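Local structure of acyl-CoA dehydrogenase FadE3 (Mycobacterium smegmatis, 4IV6) at residues H92-V95 against S96-L100; A219-P222 against V223-L227. The protein is a flavoprotein of the acyl-CoA dehydrogenase family that binds dihydroflavine-adenine dinucleotide and is built as an assembly of four chains. All coordinates share one frame; numbering follows the deposited sequence.

Interaction 1: residues H92-V95 against S96-L100; sequences HTVV and SKLLL
With chi1 at -62°, Ser96 folds its OG back beside its own backbone N and against the carbonyl of His92, one helical turn earlier; a chi1 of 177° carries the His92 imidazole to the same side, where Ser96 OG stands oblique to the ring, 3.9 Å from His92 CD2. His92 O is gripped twice, by Ser96 N at 2.9 Å and by Ser96 OG at 3.0 Å, the hydroxyl coming from the opposite face of the carbonyl, 38° out of the plane. The ring itself is fixed from outside the turn, NE2 by Phe53 O and ND1 by Ala122 N. Further along, Val95 and Leu99 extend in the same direction, alongside each other, with Val95 CG1 4.2 Å from Leu99 CD1. Val94 CG1 and Leu98 CD1 touch more loosely at 4.5 Å. Val94, Val95 and Leu98 all pack on Met124, and the Val95 side chain is about 9 Å from bound dihydroflavine-adenine dinucleotide. Lys97 N bonds to Thr93 O at 2.9 Å and Leu99 N to Val95 O at 3.0 Å. Such i to i+4 bonds define an alpha helix, here 83-102 of the N-terminal domain, and a serine hydroxyl bonded back to the carbonyl four residues earlier is a familiar helix-serine arrangement.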
loop_
_atom_site.group_PDB
_atom_site.type_symbol
_atom_site.label_atom_id
_atom_site.label_comp_id
_atom_site.label_asym_id
_atom_site.label_seq_id
_atom_site.Cartn_x
_atom_site.Cartn_y
_atom_site.Cartn_z
ATOM N N HIS B 92 26.456 -9.230 19.815
ATOM C CA HIS B 92 27.489 -10.156 20.255
ATOM C C HIS B 92 27.986 -10.983 19.084
ATOM O O HIS B 92 29.182 -11.169 18.899
ATOM C CB HIS B 92 26.926 -11.052 21.354
ATOM C CG HIS B 92 27.860 -12.096 21.854
ATOM N ND1 HIS B 92 28.656 -11.917 22.970
ATOM C CD2 HIS B 92 28.069 -13.368 21.444
ATOM C CE1 HIS B 92 29.345 -13.021 23.198
ATOM N NE2 HIS B 92 28.994 -13.923 22.290
ATOM N N THR B 93 27.066 -11.467 18.267
ATOM C CA THR B 93 27.447 -12.200 17.052
ATOM C C THR B 93 28.264 -11.334 16.067
ATOM O O THR B 93 29.272 -11.773 15.496
ATOM C CB THR B 93 26.205 -12.751 16.329
ATOM O OG1 THR B 93 25.337 -13.420 17.276
ATOM C CG2 THR B 93 26.619 -13.711 15.249
ATOM N N VAL B 94 27.824 -10.109 15.869
ATOM C CA VAL B 94 28.526 -9.213 14.967
ATOM C C VAL B 94 29.953 -8.991 15.480
ATOM O O VAL B 94 30.893 -9.062 14.703
ATOM C CB VAL B 94 27.760 -7.895 14.783
ATOM C CG1 VAL B 94 28.562 -6.915 13.961
ATOM C CG2 VAL B 94 26.412 -8.161 14.103
ATOM N N VAL B 95 30.119 -8.769 16.790
ATOM C CA VAL B 95 31.469 -8.569 17.339
ATOM C C VAL B 95 32.300 -9.832 17.177
ATOM O O VAL B 95 33.496 -9.743 16.843
ATOM C CB VAL B 95 31.472 -8.144 18.827
ATOM C CG1 VAL B 95 32.895 -8.057 19.363
ATOM C CG2 VAL B 95 30.762 -6.820 19.001
ATOM N N SER B 96 31.689 -11.003 17.419
ATOM C CA SER B 96 32.359 -12.271 17.200
ATOM C C SER B 96 32.931 -12.309 15.786
ATOM O O SER B 96 34.088 -12.653 15.577
ATOM C CB SER B 96 31.428 -13.481 17.435
ATOM O OG SER B 96 30.944 -13.564 18.765
ATOM N N LYS B 97 32.124 -11.948 14.805
ATOM C CA LYS B 97 32.581 -11.960 13.418
ATOM C C LYS B 97 33.691 -10.954 13.134
ATOM O O LYS B 97 34.641 -11.257 12.417
ATOM C CB LYS B 97 31.385 -11.713 12.496
ATOM C CG LYS B 97 31.688 -11.789 11.003
ATOM C CD LYS B 97 31.847 -13.222 10.532
ATOM C CE LYS B 97 31.985 -13.279 9.020
ATOM N NZ LYS B 97 32.277 -14.668 8.559
ATOM N N LEU B 98 33.560 -9.733 13.645
ATOM C CA LEU B 98 34.609 -8.742 13.464
ATOM C C LEU B 98 35.971 -9.212 14.015
ATOM O O LEU B 98 37.012 -9.001 13.381
ATOM C CB LEU B 98 34.238 -7.418 14.112
ATOM C CG LEU B 98 33.070 -6.702 13.455
ATOM C CD1 LEU B 98 32.775 -5.426 14.223
ATOM C CD2 LEU B 98 33.338 -6.427 11.985
ATOM N N LEU B 99 35.949 -9.837 15.185
ATOM C CA LEU B 99 37.154 -10.409 15.772
ATOM C C LEU B 99 37.749 -11.479 14.864
ATOM O O LEU B 99 38.947 -11.479 14.602
ATOM C CB LEU B 99 36.859 -11.008 17.150
ATOM C CG LEU B 99 36.873 -10.050 18.347
ATOM C CD1 LEU B 99 36.151 -10.664 19.542
ATOM C CD2 LEU B 99 38.306 -9.717 18.730
ATOM N N LEU B 100 36.921 -12.392 14.377
ATOM C CA LEU B 100 37.427 -13.414 13.475
ATOM C C LEU B 100 37.985 -12.802 12.193
ATOM O O LEU B 100 39.042 -13.199 11.758
ATOM C CB LEU B 100 36.346 -14.404 13.146
ATOM C CG LEU B 100 36.049 -15.317 14.337
ATOM C CD1 LEU B 100 34.660 -15.891 14.159
ATOM C CD2 LEU B 100 37.094 -16.415 14.475
#

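Interaction 2: residues A219-P222 against V223-L227; sequences ARVP and VSSLL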
loop_
_atom_site.group_PDB
_atom_site.type_symbol
_atom_site.label_atom_id
_atom_site.label_comp_id
_atom_site.label_asym_id
_atom_site.label_seq_id
_atom_site.Cartn_x
_atom_site.Cartn_y
_atom_site.Cartn_z
ATOM N N ALA B 219 38.775 8.329 29.211
ATOM C CA ALA B 219 38.755 6.860 29.418
ATOM C C ALA B 219 39.932 6.231 28.697
ATOM O O ALA B 219 40.000 6.246 27.446
ATOM C CB ALA B 219 37.462 6.258 28.910
ATOM N N ARG B 220 40.851 5.670 29.476
ATOM C CA ARG B 220 42.105 5.138 28.948
ATOM C C ARG B 220 42.008 3.647 28.646
ATOM O O ARG B 220 41.640 2.867 29.511
ATOM C CB ARG B 220 43.228 5.357 29.962
ATOM C CG ARG B 220 43.358 6.792 30.450
ATOM C CD ARG B 220 44.643 6.962 31.258
ATOM N NE ARG B 220 45.649 7.599 30.437
ATOM C CZ ARG B 220 45.612 8.894 30.152
ATOM N NH1 ARG B 220 46.539 9.420 29.381
ATOM N NH2 ARG B 220 44.629 9.655 30.651
ATOM N N VAL B 221 42.335 3.264 27.423
ATOM C CA VAL B 221 42.468 1.859 27.047
ATOM C C VAL B 221 43.818 1.701 26.364
ATOM O O VAL B 221 44.334 2.635 25.797
ATOM C CB VAL B 221 41.342 1.394 26.112
ATOM C CG1 VAL B 221 39.998 1.585 26.783
ATOM C CG2 VAL B 221 41.392 2.113 24.768
ATOM N N PRO B 222 44.411 0.512 26.433
ATOM C CA PRO B 222 45.671 0.352 25.748
ATOM C C PRO B 222 45.498 0.380 24.229
ATOM O O PRO B 222 44.408 0.058 23.713
ATOM C CB PRO B 222 46.190 -1.005 26.243
ATOM C CG PRO B 222 45.033 -1.706 26.848
ATOM C CD PRO B 222 43.991 -0.683 27.176
ATOM N N VAL B 223 46.554 0.780 23.521
ATOM C CA VAL B 223 46.482 0.873 22.042
ATOM C C VAL B 223 46.218 -0.467 21.386
ATOM O O VAL B 223 45.667 -0.514 20.284
ATOM C CB VAL B 223 47.699 1.570 21.378
ATOM C CG1 VAL B 223 47.729 3.037 21.794
ATOM C CG2 VAL B 223 49.021 0.872 21.694
ATOM N N SER B 224 46.537 -1.558 22.097
ATOM C CA SER B 224 46.212 -2.914 21.624
ATOM C C SER B 224 44.701 -3.174 21.521
ATOM O O SER B 224 44.276 -4.177 20.951
ATOM C CB SER B 224 46.879 -3.951 22.541
ATOM O OG SER B 224 46.280 -3.940 23.832
ATOM N N SER B 225 43.876 -2.265 22.043
ATOM C CA SER B 225 42.421 -2.390 21.894
ATOM C C SER B 225 41.951 -2.173 20.459
ATOM O O SER B 225 40.813 -2.501 20.136
ATOM C CB SER B 225 41.693 -1.386 22.795
ATOM O OG SER B 225 42.012 -0.065 22.410
ATOM N N LEU B 226 42.804 -1.591 19.619
ATOM C CA LEU B 226 42.467 -1.335 18.226
ATOM C C LEU B 226 42.098 -2.629 17.551
ATOM O O LEU B 226 42.795 -3.629 17.694
ATOM C CB LEU B 226 43.651 -0.692 17.476
ATOM C CG LEU B 226 43.425 -0.465 15.977
ATOM C CD1 LEU B 226 42.279 0.512 15.671
ATOM C CD2 LEU B 226 44.708 -0.004 15.316
ATOM N N LEU B 227 40.990 -2.637 16.823
ATOM C CA LEU B 227 40.618 -3.824 16.045
ATOM C C LEU B 227 41.400 -3.788 14.748
ATOM O O LEU B 227 41.178 -2.921 13.915
ATOM C CB LEU B 227 39.116 -3.855 15.758
ATOM C CG LEU B 227 38.625 -5.017 14.876
ATOM C CD1 LEU B 227 38.734 -6.351 15.607
ATOM C CD2 LEU B 227 37.195 -4.750 14.445
#
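Pro222 and Ser225 close a 3-10 turn in which strand 219-222 gives way to the loop leading toward helix 234-270. Ser225 N donates to Pro222 O at 2.9 Å, and a second turn overlaps it, shifted by one residue, with Leu226 N bonded to Val223 O at 3.1 Å. The two serines of the turn share a rotamer but use it differently. In the modelled conformer of Ser225, one of two deposited, OG sits between the backbone N and the carbonyl carbon (chi1 63°), a crowded position that leans it back over the turn toward Pro222 O. Ser224 takes a similar chi1 of 68°, yet its OG rests beside the pyrrolidine ring, 3.8 Å from Pro222 CB. Val221 turns CG2 inward, likewise wedged between its own N and carbonyl carbon, so that this methyl meets the Ser225 side chain, 4.0 Å from its CB. Tyr149 of the neighbouring strand 148-159 packs on both Val221 and Ser225, placing this inner side of the turn against the sheet, and a backbone bond ties Ser225 to Leu188. Less certain than the amide bond, because it rests on this conformer alone, is a second donor to Pro222 O: Ser225 OG, 2.7 Å away and almost in line with the C=O bond.

In the fold
Along the chain the two contacts stand in series, neither nested nor crossed. Interaction 1 comes first, a run of turns inside helix 83-102 that closes no loop; the chain then passes through helix 105-116 and the strands of the middle domain before interaction 2 closes a tight turn at the end of strand 219-222 and starts the connection to helix 234-270. Their centres are about 17 Å apart, yet they meet where Leu227 CD1 approaches Leu98 O at 3.9 Å. Leu227 also packs on Phe102 of the same helix, and its backbone pairs with Ile186 of strand 184-190. The segment leaving the second turn is thus held between the N-terminal helices and the beta-rich middle domain.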